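Local structure of P43 (Trichuris muris, 6QIX) at residues Tyr37-Lys45 with His55-Asp63; Cys131-Val141 with Val358-Glu367. The protein tethers to matrix and inhibits interleukin-13 function as the major secreted protein of this whipworm parasite. One frame throughout, in Å; residues are numbered along the deposited sequence.

Contact 1: residues Tyr37-Lys45 with His55-Asp63; sequences YPPQHMYSK and HRNLTGVMD. With NAG (2-acetamido-2-deoxy-beta-D-glucopyranose), chain C; ACT (acetate ion), chain D.
Gln40 takes hold of the backbone of residues 56-58 with both ends of its side-chain amide. Its NE2 donates to Arg56 O over 3.1 Å, nearly in the plane of both the carbonyl and the amide. Its OE1 accepts from Leu58 N, tilted 23° from the carbonyl plane; the 2.5 Å between Gln40 OE1 and Leu58 N is suspiciously short, so the exact length is doubtful. This two-way grip fixes which end of the amide is which. With CG anti to the backbone N (chi1 -178°) and a bend at chi2, the amide reaches across from the helix.

Three residues on, the phenol of Tyr43 does a similar job. Arg56 N donates to Tyr43 OH at 3.1 Å, and Tyr43 OH donates to an acetate O at 2.9 Å. The Arg56 side chain crosses that of Tyr43 at about a right angle, with Arg56 CG 3.3 Å from Tyr43 OH, and its NE and NH2 hold the same acetate, probably from the crystallisation liquor, which also bonds Tyr145 OH. Leu58 CD1 packs 3.8 Å from Tyr43 CB.

At the helix start, Pro39 CG lies 3.6 Å from Met62 O and Pro39 CD packs against Asp63 OD1, which a water links to Gln40 N. Asn57, in an Asx turn with Thr59 N, carries the N-linked sugar.

The whole forms a surface patch: the first turns of helix 39-49 face the loop leading toward strand 79-85, Val61 touches Lys127 and Leu128 of helix 126-129, and Arg56 NH1 bonds Lys363 O and Tyr361 O.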
loop_
_atom_site.group_PDB
_atom_site.type_symbol
_atom_site.label_atom_id
_atom_site.label_comp_id
_atom_site.label_asym_id
_atom_site.label_seq_id
_atom_site.Cartn_x
_atom_site.Cartn_y
_atom_site.Cartn_z
ATOM N N TYR A 37 -16.833 -6.096 4.319
ATOM C CA TYR A 37 -15.723 -7.034 4.338
ATOM C C TYR A 37 -16.226 -8.424 4.664
ATOM O O TYR A 37 -17.374 -8.597 5.058
ATOM C CB TYR A 37 -14.698 -6.547 5.358
ATOM C CG TYR A 37 -14.127 -5.199 4.951
ATOM C CD1 TYR A 37 -13.048 -5.116 4.065
ATOM C CD2 TYR A 37 -14.693 -4.006 5.416
ATOM C CE1 TYR A 37 -12.551 -3.923 3.675
ATOM C CE2 TYR A 37 -14.188 -2.790 5.033
ATOM C CZ TYR A 37 -13.113 -2.753 4.148
ATOM O OH TYR A 37 -12.592 -1.544 3.738
ATOM N N PRO A 38 -15.381 -9.452 4.542
ATOM C CA PRO A 38 -13.946 -9.435 4.239
ATOM C C PRO A 38 -13.537 -8.983 2.822
ATOM O O PRO A 38 -14.393 -8.893 1.930
ATOM C CB PRO A 38 -13.518 -10.895 4.455
ATOM C CG PRO A 38 -14.801 -11.705 4.453
ATOM C CD PRO A 38 -15.899 -10.799 4.835
ATOM N N PRO A 39 -12.235 -8.700 2.648
ATOM C CA PRO A 39 -11.758 -8.155 1.355
ATOM C C PRO A 39 -12.181 -8.987 0.155
ATOM O O PRO A 39 -12.640 -8.446 -0.864
ATOM C CB PRO A 39 -10.225 -8.152 1.523
ATOM C CG PRO A 39 -10.055 -7.989 3.035
ATOM C CD PRO A 39 -11.159 -8.790 3.653
ATOM N N GLN A 40 -12.038 -10.305 0.248
ATOM C CA GLN A 40 -12.439 -11.153 -0.876
ATOM C C GLN A 40 -13.905 -10.931 -1.238
ATOM O O GLN A 40 -14.262 -10.839 -2.419
ATOM C CB GLN A 40 -12.184 -12.629 -0.556
ATOM C CG GLN A 40 -12.550 -13.566 -1.719
ATOM C CD GLN A 40 -11.672 -13.346 -2.946
ATOM O OE1 GLN A 40 -10.521 -12.928 -2.827
ATOM N NE2 GLN A 40 -12.208 -13.639 -4.125
ATOM N N HIS A 41 -14.773 -10.839 -0.235
ATOM C CA HIS A 41 -16.192 -10.624 -0.508
ATOM C C HIS A 41 -16.443 -9.259 -1.133
ATOM O O HIS A 41 -17.218 -9.142 -2.090
ATOM C CB HIS A 41 -16.989 -10.743 0.775
ATOM C CG HIS A 41 -18.448 -10.503 0.596
ATOM N ND1 HIS A 41 -19.095 -9.414 1.137
ATOM C CD2 HIS A 41 -19.387 -11.211 -0.072
ATOM C CE1 HIS A 41 -20.383 -9.481 0.837
ATOM N NE2 HIS A 41 -20.580 -10.554 0.090
ATOM N N MET A 42 -15.808 -8.214 -0.602
ATOM C CA MET A 42 -15.992 -6.884 -1.176
ATOM C C MET A 42 -15.441 -6.827 -2.599
ATOM O O MET A 42 -16.075 -6.259 -3.494
ATOM C CB MET A 42 -15.335 -5.822 -0.280
ATOM C CG MET A 42 -15.407 -4.405 -0.833
ATOM S SD MET A 42 -14.591 -3.193 0.239
ATOM C CE MET A 42 -15.786 -3.194 1.586
ATOM N N TYR A 43 -14.261 -7.411 -2.828
ATOM C CA TYR A 43 -13.726 -7.478 -4.187
ATOM C C TYR A 43 -14.682 -8.226 -5.120
ATOM O O TYR A 43 -14.893 -7.817 -6.274
ATOM C CB TYR A 43 -12.351 -8.151 -4.153
ATOM C CG TYR A 43 -11.939 -8.725 -5.482
ATOM C CD1 TYR A 43 -11.579 -7.896 -6.520
ATOM C CD2 TYR A 43 -11.917 -10.098 -5.704
ATOM C CE1 TYR A 43 -11.188 -8.424 -7.769
ATOM C CE2 TYR A 43 -11.558 -10.622 -6.922
ATOM C CZ TYR A 43 -11.196 -9.786 -7.951
ATOM O OH TYR A 43 -10.816 -10.308 -9.148
ATOM N N SER A 44 -15.275 -9.323 -4.632
ATOM C CA SER A 44 -16.213 -10.096 -5.448
ATOM C C SER A 44 -17.393 -9.240 -5.889
ATOM O O SER A 44 -17.810 -9.284 -7.051
ATOM C CB SER A 44 -16.715 -11.308 -4.660
ATOM O OG SER A 44 -15.717 -12.320 -4.601
ATOM N N LYS A 45 -17.940 -8.451 -4.968
ATOM C CA LYS A 45 -19.095 -7.630 -5.300
ATOM C C LYS A 45 -18.705 -6.485 -6.216
ATOM O O LYS A 45 -19.478 -6.118 -7.105
ATOM C CB LYS A 45 -19.731 -7.080 -4.026
ATOM C CG LYS A 45 -20.227 -8.139 -3.101
ATOM C CD LYS A 45 -21.584 -8.665 -3.529
ATOM C CE LYS A 45 -22.357 -9.180 -2.320
ATOM N NZ LYS A 45 -23.118 -10.413 -2.640
ATOM N N HIS A 55 -11.843 -13.196 -10.422
ATOM C CA HIS A 55 -10.827 -14.207 -10.686
ATOM C C HIS A 55 -9.679 -14.198 -9.688
ATOM O O HIS A 55 -8.992 -15.213 -9.552
ATOM C CB HIS A 55 -10.264 -14.020 -12.097
ATOM C CG HIS A 55 -11.241 -14.353 -13.185
ATOM N ND1 HIS A 55 -11.858 -15.583 -13.284
ATOM C CD2 HIS A 55 -11.703 -13.616 -14.223
ATOM C CE1 HIS A 55 -12.659 -15.589 -14.335
ATOM N NE2 HIS A 55 -12.583 -14.408 -14.922
ATOM N N ARG A 56 -9.447 -13.090 -8.998
ATOM C CA ARG A 56 -8.380 -13.043 -8.010
ATOM C C ARG A 56 -8.813 -13.744 -6.735
ATOM O O ARG A 56 -9.989 -13.706 -6.351
ATOM C CB ARG A 56 -8.001 -11.596 -7.689
ATOM C CG ARG A 56 -7.578 -10.790 -8.888
ATOM C CD ARG A 56 -7.350 -9.302 -8.560
ATOM N NE ARG A 56 -7.194 -8.545 -9.797
ATOM C CZ ARG A 56 -6.107 -8.586 -10.565
ATOM N NH1 ARG A 56 -5.064 -9.313 -10.194
ATOM N NH2 ARG A 56 -6.056 -7.888 -11.697
ATOM N N ASN A 57 -7.845 -14.358 -6.055
ATOM C CA ASN A 57 -8.058 -14.875 -4.703
ATOM C C ASN A 57 -7.284 -13.990 -3.732
ATOM O O ASN A 57 -6.066 -14.103 -3.628
ATOM C CB ASN A 57 -7.620 -16.329 -4.586
ATOM C CG ASN A 57 -7.651 -16.834 -3.153
ATOM O OD1 ASN A 57 -8.144 -16.145 -2.262
ATOM N ND2 ASN A 57 -7.119 -18.051 -2.920
ATOM N N LEU A 58 -7.993 -13.112 -3.008
ATOM C CA LEU A 58 -7.337 -12.210 -2.071
ATOM C C LEU A 58 -7.334 -12.744 -0.648
ATOM O O LEU A 58 -6.819 -12.071 0.249
ATOM C CB LEU A 58 -8.009 -10.829 -2.070
ATOM C CG LEU A 58 -8.130 -10.099 -3.398
ATOM C CD1 LEU A 58 -8.761 -8.697 -3.201
ATOM C CD2 LEU A 58 -6.753 -9.974 -4.052
ATOM N N THR A 59 -7.906 -13.916 -0.415
ATOM C CA THR A 59 -7.913 -14.466 0.929
ATOM C C THR A 59 -6.490 -14.594 1.443
ATOM O O THR A 59 -5.619 -15.123 0.755
ATOM C CB THR A 59 -8.606 -15.825 0.939
ATOM O OG1 THR A 59 -9.928 -15.679 0.406
ATOM C CG2 THR A 59 -8.689 -16.365 2.359
ATOM N N GLY A 60 -6.256 -14.119 2.663
ATOM C CA GLY A 60 -4.946 -14.221 3.272
ATOM C C GLY A 60 -4.021 -13.061 2.985
ATOM O O GLY A 60 -2.967 -12.950 3.629
ATOM N N VAL A 61 -4.391 -12.182 2.056
ATOM C CA VAL A 61 -3.524 -11.071 1.704
ATOM C C VAL A 61 -3.661 -9.930 2.699
ATOM O O VAL A 61 -2.666 -9.308 3.074
ATOM C CB VAL A 61 -3.835 -10.605 0.271
ATOM C CG1 VAL A 61 -2.979 -9.405 -0.096
ATOM C CG2 VAL A 61 -3.645 -11.740 -0.710
ATOM N N MET A 62 -4.875 -9.602 3.122
ATOM C CA MET A 62 -5.054 -8.512 4.071
ATOM C C MET A 62 -6.257 -8.815 4.958
ATOM O O MET A 62 -7.155 -7.991 5.136
ATOM C CB MET A 62 -5.198 -7.169 3.351
ATOM C CG MET A 62 -6.020 -7.198 2.083
ATOM S SD MET A 62 -6.737 -5.581 1.696
ATOM C CE MET A 62 -5.456 -4.482 2.298
ATOM N N ASP A 63 -6.281 -10.012 5.529
ATOM C CA ASP A 63 -7.333 -10.388 6.458
ATOM C C ASP A 63 -6.967 -9.937 7.869
ATOM O O ASP A 63 -5.831 -9.540 8.153
ATOM C CB ASP A 63 -7.576 -11.895 6.395
ATOM C CG ASP A 63 -8.200 -12.326 5.072
ATOM O OD1 ASP A 63 -8.854 -11.473 4.422
ATOM O OD2 ASP A 63 -8.042 -13.502 4.686
HETATM C C1 NAG C . -7.100 -18.636 -1.582
HETATM C C2 NAG C . -7.342 -20.143 -1.635
HETATM C C3 NAG C . -7.352 -20.726 -0.222
HETATM C C4 NAG C . -6.064 -20.371 0.510
HETATM C C5 NAG C . -5.847 -18.860 0.500
HETATM C C6 NAG C . -4.519 -18.453 1.111
HETATM C C7 NAG C . -8.618 -20.881 -3.597
HETATM C C8 NAG C . -9.979 -21.150 -4.163
HETATM N N2 NAG C . -8.583 -20.450 -2.329
HETATM O O3 NAG C . -7.487 -22.142 -0.281
HETATM O O4 NAG C . -6.125 -20.833 1.856
HETATM O O5 NAG C . -5.864 -18.365 -0.851
HETATM O O6 NAG C . -3.455 -18.429 0.165
HETATM O O7 NAG C . -7.593 -21.043 -4.262
HETATM C C ACT D . -9.762 -6.970 -11.356
HETATM O O ACT D . -9.822 -8.057 -10.755
HETATM O OXT ACT D . -8.755 -6.396 -11.845
HETATM C CH3 ACT D . -11.110 -6.223 -11.455
HETATM O O HOH W 1 -10.625 -11.881 2.298
#

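Contact 2: residues Cys131-Val141 with Val358-Glu367; sequences CFTRPDTPSYV and VKEYCKRVHE. With ACT (acetate ion), chain G.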
loop_
_atom_site.group_PDB
_atom_site.type_symbol
_atom_site.label_atom_id
_atom_site.label_comp_id
_atom_site.label_asym_id
_atom_site.label_seq_id
_atom_site.Cartn_x
_atom_site.Cartn_y
_atom_site.Cartn_z
ATOM N N CYS A 131 0.452 -4.012 -6.758
ATOM C CA CYS A 131 0.347 -4.940 -7.875
ATOM C C CYS A 131 0.554 -4.210 -9.188
ATOM O O CYS A 131 0.971 -4.814 -10.187
ATOM C CB CYS A 131 -1.022 -5.623 -7.901
ATOM S SG CYS A 131 -1.323 -6.755 -6.501
ATOM N N PHE A 132 0.218 -2.913 -9.228
ATOM C CA PHE A 132 0.266 -2.165 -10.483
ATOM C C PHE A 132 1.416 -1.170 -10.507
ATOM O O PHE A 132 1.334 -0.134 -11.161
ATOM C CB PHE A 132 -1.095 -1.515 -10.721
ATOM C CG PHE A 132 -2.231 -2.520 -10.623
ATOM C CD1 PHE A 132 -2.389 -3.490 -11.611
ATOM C CD2 PHE A 132 -3.072 -2.559 -9.517
ATOM C CE1 PHE A 132 -3.371 -4.444 -11.522
ATOM C CE2 PHE A 132 -4.069 -3.497 -9.438
ATOM C CZ PHE A 132 -4.222 -4.444 -10.448
ATOM N N THR A 133 2.508 -1.500 -9.808
ATOM C CA THR A 133 3.736 -0.710 -9.792
ATOM C C THR A 133 4.872 -1.437 -10.502
ATOM O O THR A 133 6.048 -1.105 -10.293
ATOM C CB THR A 133 4.166 -0.364 -8.356
ATOM O OG1 THR A 133 4.359 -1.567 -7.602
ATOM C CG2 THR A 133 3.147 0.498 -7.641
ATOM N N ARG A 134 4.545 -2.432 -11.338
ATOM C CA ARG A 134 5.577 -3.138 -12.077
ATOM C C ARG A 134 6.201 -2.249 -13.153
ATOM O O ARG A 134 5.565 -1.299 -13.649
ATOM C CB ARG A 134 5.020 -4.390 -12.735
ATOM C CG ARG A 134 4.428 -5.363 -11.775
ATOM C CD ARG A 134 3.293 -6.175 -12.460
ATOM N NE ARG A 134 3.708 -6.800 -13.720
ATOM C CZ ARG A 134 2.926 -7.625 -14.429
ATOM N NH1 ARG A 134 1.715 -7.945 -13.973
ATOM N NH2 ARG A 134 3.335 -8.125 -15.589
ATOM N N PRO A 135 7.442 -2.560 -13.562
ATOM C CA PRO A 135 8.059 -1.751 -14.609
ATOM C C PRO A 135 7.261 -1.788 -15.878
ATOM O O PRO A 135 7.326 -0.834 -16.674
ATOM C CB PRO A 135 9.448 -2.380 -14.784
ATOM C CG PRO A 135 9.339 -3.724 -14.272
ATOM C CD PRO A 135 8.340 -3.646 -13.135
ATOM N N ASP A 136 6.529 -2.883 -16.102
ATOM C CA ASP A 136 5.792 -3.068 -17.330
ATOM C C ASP A 136 4.299 -2.766 -17.168
ATOM O O ASP A 136 3.521 -3.046 -18.076
ATOM C CB ASP A 136 6.019 -4.492 -17.900
ATOM C CG ASP A 136 5.687 -5.619 -16.911
ATOM O OD1 ASP A 136 5.466 -5.323 -15.733
ATOM O OD2 ASP A 136 5.660 -6.823 -17.327
ATOM N N THR A 137 3.884 -2.174 -16.063
ATOM C CA THR A 137 2.501 -1.754 -15.952
ATOM C C THR A 137 2.289 -0.498 -16.781
ATOM O O THR A 137 2.965 0.505 -16.536
ATOM C CB THR A 137 2.112 -1.430 -14.506
ATOM O OG1 THR A 137 2.332 -2.557 -13.664
ATOM C CG2 THR A 137 0.631 -1.041 -14.486
ATOM N N PRO A 138 1.383 -0.498 -17.767
ATOM C CA PRO A 138 1.166 0.727 -18.553
ATOM C C PRO A 138 0.623 1.835 -17.665
ATOM O O PRO A 138 -0.212 1.598 -16.789
ATOM C CB PRO A 138 0.143 0.311 -19.615
ATOM C CG PRO A 138 0.179 -1.228 -19.622
ATOM C CD PRO A 138 0.489 -1.591 -18.185
ATOM N N SER A 139 1.103 3.052 -17.907
ATOM C CA SER A 139 0.706 4.189 -17.098
ATOM C C SER A 139 -0.819 4.313 -17.017
ATOM O O SER A 139 -1.372 4.555 -15.943
ATOM C CB SER A 139 1.340 5.463 -17.669
ATOM O OG SER A 139 0.945 6.589 -16.885
ATOM N N TYR A 140 -1.523 4.118 -18.137
ATOM C CA TYR A 140 -2.978 4.305 -18.107
ATOM C C TYR A 140 -3.669 3.245 -17.234
ATOM O O TYR A 140 -4.721 3.530 -16.629
ATOM C CB TYR A 140 -3.535 4.333 -19.548
ATOM C CG TYR A 140 -3.757 2.985 -20.192
ATOM C CD1 TYR A 140 -4.996 2.372 -20.129
ATOM C CD2 TYR A 140 -2.726 2.323 -20.868
ATOM C CE1 TYR A 140 -5.214 1.145 -20.710
ATOM C CE2 TYR A 140 -2.934 1.084 -21.449
ATOM C CZ TYR A 140 -4.192 0.507 -21.376
ATOM O OH TYR A 140 -4.446 -0.724 -21.953
ATOM N N VAL A 141 -3.076 2.047 -17.126
ATOM C CA VAL A 141 -3.586 0.999 -16.241
ATOM C C VAL A 141 -3.364 1.378 -14.782
ATOM O O VAL A 141 -4.275 1.302 -13.925
ATOM C CB VAL A 141 -2.892 -0.332 -16.582
ATOM C CG1 VAL A 141 -3.278 -1.411 -15.600
ATOM C CG2 VAL A 141 -3.246 -0.749 -18.025
ATOM N N VAL A 358 5.340 -12.784 -11.194
ATOM C CA VAL A 358 4.352 -11.935 -10.520
ATOM C C VAL A 358 3.486 -12.815 -9.642
ATOM O O VAL A 358 3.100 -13.929 -10.042
ATOM C CB VAL A 358 3.496 -11.160 -11.534
ATOM C CG1 VAL A 358 2.442 -10.323 -10.816
ATOM C CG2 VAL A 358 4.391 -10.269 -12.374
ATOM N N LYS A 359 3.224 -12.361 -8.418
ATOM C CA LYS A 359 2.296 -13.072 -7.551
ATOM C C LYS A 359 0.914 -13.201 -8.201
ATOM O O LYS A 359 0.437 -12.291 -8.893
ATOM C CB LYS A 359 2.198 -12.341 -6.225
ATOM C CG LYS A 359 3.432 -12.467 -5.335
ATOM C CD LYS A 359 3.179 -11.752 -3.980
ATOM C CE LYS A 359 4.489 -11.583 -3.184
ATOM N NZ LYS A 359 4.279 -10.727 -1.924
ATOM N N GLU A 360 0.256 -14.350 -7.970
ATOM C CA GLU A 360 -0.933 -14.665 -8.756
ATOM C C GLU A 360 -2.023 -13.613 -8.573
ATOM O O GLU A 360 -2.694 -13.234 -9.542
ATOM C CB GLU A 360 -1.479 -16.043 -8.401
ATOM C CG GLU A 360 -2.592 -16.466 -9.327
ATOM C CD GLU A 360 -2.116 -16.837 -10.735
ATOM O OE1 GLU A 360 -0.885 -17.036 -10.963
ATOM O OE2 GLU A 360 -3.002 -16.961 -11.626
ATOM N N TYR A 361 -2.224 -13.135 -7.343
ATOM C CA TYR A 361 -3.326 -12.208 -7.132
ATOM C C TYR A 361 -3.020 -10.828 -7.689
ATOM O O TYR A 361 -3.934 -10.009 -7.767
ATOM C CB TYR A 361 -3.705 -12.099 -5.638
ATOM C CG TYR A 361 -2.638 -11.554 -4.721
ATOM C CD1 TYR A 361 -2.449 -10.183 -4.548
ATOM C CD2 TYR A 361 -1.822 -12.413 -4.009
ATOM C CE1 TYR A 361 -1.472 -9.714 -3.728
ATOM C CE2 TYR A 361 -0.859 -11.941 -3.170
ATOM C CZ TYR A 361 -0.678 -10.601 -3.040
ATOM O OH TYR A 361 0.297 -10.137 -2.187
ATOM N N CYS A 362 -1.779 -10.570 -8.109
ATOM C CA CYS A 362 -1.425 -9.287 -8.710
ATOM C C CYS A 362 -1.500 -9.279 -10.224
ATOM O O CYS A 362 -1.394 -8.206 -10.819
ATOM C CB CYS A 362 0.005 -8.852 -8.347
ATOM S SG CYS A 362 0.166 -8.190 -6.706
ATOM N N LYS A 363 -1.637 -10.435 -10.857
ATOM C CA LYS A 363 -1.564 -10.509 -12.305
ATOM C C LYS A 363 -2.670 -9.692 -12.951
ATOM O O LYS A 363 -3.789 -9.607 -12.433
ATOM C CB LYS A 363 -1.657 -11.967 -12.754
ATOM C CG LYS A 363 -0.318 -12.706 -12.674
ATOM C CD LYS A 363 -0.424 -14.177 -13.027
ATOM C CE LYS A 363 0.927 -14.841 -12.855
ATOM N NZ LYS A 363 0.862 -16.307 -13.050
ATOM N N ARG A 364 -2.346 -9.069 -14.087
ATOM C CA ARG A 364 -3.373 -8.432 -14.898
ATOM C C ARG A 364 -4.419 -9.468 -15.284
ATOM O O ARG A 364 -4.134 -10.664 -15.374
ATOM C CB ARG A 364 -2.755 -7.779 -16.138
ATOM C CG ARG A 364 -2.138 -6.421 -15.836
ATOM C CD ARG A 364 -1.470 -5.811 -17.039
ATOM N NE ARG A 364 -2.441 -5.217 -17.944
ATOM C CZ ARG A 364 -2.133 -4.625 -19.093
ATOM N NH1 ARG A 364 -0.871 -4.545 -19.488
ATOM N NH2 ARG A 364 -3.092 -4.119 -19.852
ATOM N N VAL A 365 -5.651 -9.004 -15.499
ATOM C CA VAL A 365 -6.752 -9.937 -15.734
ATOM C C VAL A 365 -6.413 -10.898 -16.868
ATOM O O VAL A 365 -6.657 -12.102 -16.764
ATOM C CB VAL A 365 -8.062 -9.171 -16.007
ATOM C CG1 VAL A 365 -8.464 -8.330 -14.784
ATOM C CG2 VAL A 365 -7.910 -8.304 -17.254
ATOM N N HIS A 366 -5.793 -10.395 -17.941
ATOM C CA HIS A 366 -5.473 -11.257 -19.081
ATOM C C HIS A 366 -4.327 -12.224 -18.795
ATOM O O HIS A 366 -4.203 -13.236 -19.490
ATOM C CB HIS A 366 -5.132 -10.416 -20.321
ATOM C CG HIS A 366 -3.734 -9.872 -20.324
ATOM N ND1 HIS A 366 -3.424 -8.612 -19.854
ATOM C CD2 HIS A 366 -2.564 -10.418 -20.737
ATOM C CE1 HIS A 366 -2.123 -8.409 -19.973
ATOM N NE2 HIS A 366 -1.578 -9.489 -20.508
ATOM N N GLU A 367 -3.474 -11.936 -17.811
ATOM C CA GLU A 367 -2.410 -12.864 -17.446
ATOM C C GLU A 367 -2.909 -14.005 -16.557
ATOM O O GLU A 367 -2.225 -15.024 -16.450
ATOM C CB GLU A 367 -1.280 -12.119 -16.722
ATOM C CG GLU A 367 -0.499 -11.096 -17.565
ATOM C CD GLU A 367 0.397 -10.195 -16.711
ATOM O OE1 GLU A 367 0.075 -9.958 -15.499
ATOM O OE2 GLU A 367 1.422 -9.718 -17.267
HETATM C C ACT G . -5.734 -4.232 -17.843
HETATM O O ACT G . -5.532 -3.902 -19.047
HETATM O OXT ACT G . -5.088 -5.039 -17.127
HETATM C CH3 ACT G . -6.901 -3.538 -17.114
HETATM O O HOH W 2 -0.085 -6.374 -12.243
#
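Glu367 OE1 accepts two N-H groups, Arg134 NH1 at 3.0 Å on its syn lone pair and its own segment's Arg364 N at 2.9 Å from the anti side. It belongs to a salt-bridge network of Arg134, Asp136 and Glu367, built on the type I beta turn from Arg134 to Thr137. The Cys131-Cys362 disulfide is the covalent link between the two segments. Arg134 meets Glu367 end-on, NH1 to OE1 and NH2 to OE2, with the two planes only 13° apart and both bonds almost straight. It grips Asp136 side-on, NE to OD1 at 3.1 Å and NH2 to OD2, with both partners tilted from its plane. A bend at chi3 (52°) turns the guanidinium so that it can serve both acids.

The second hydrogen of Arg134 NH1 goes to a water 2.9 Å away, which in turn donates to Cys131 O and Cys362 O. All five N-H bonds of the guanidinium are therefore used, and its charge probably eases the approach of the two carboxylates. Val358 CG2 sits over the centre of one face, 3.7 Å from Arg134 CZ.

Arg364 is modelled in two conformers, so its contacts are provisional. In the conformer described, Pro138 CG comes within 3.5 Å of Arg364 NH1 at the start of helix 139-151, and Val141 CG2 and His366 CE1 cover opposite faces, both offset toward the rim. Arg364 NE and NH2 clasp an acetate, probably from the crystallisation liquor, that Asn88 ND2 also bonds.

The Tyr361 ring stands oblique to Cys131 SG; with chi3 at -55°, the disulfide brings Cys131 CB to 3.4 Å from Cys362 CB.

From the N terminus, contact 1 comes first: helix 39-49 and the loop after it fold back on each other, closing a short loop of nine residues. Contact 2 opens only after that, and spans 216 residues, joining the turn ahead of helix 139-151 to the chain's C-terminal segment beyond strand 356-358. The two are in series, neither nested nor crossed, with centres about 17 Å apart. Yet they touch: an arginine of contact 1 bridges to the 358-367 backbone, and Asn57 O packs on Tyr361 CB. The C-terminal segment thus ties the early 55-63 loop to the region around helix 139-151.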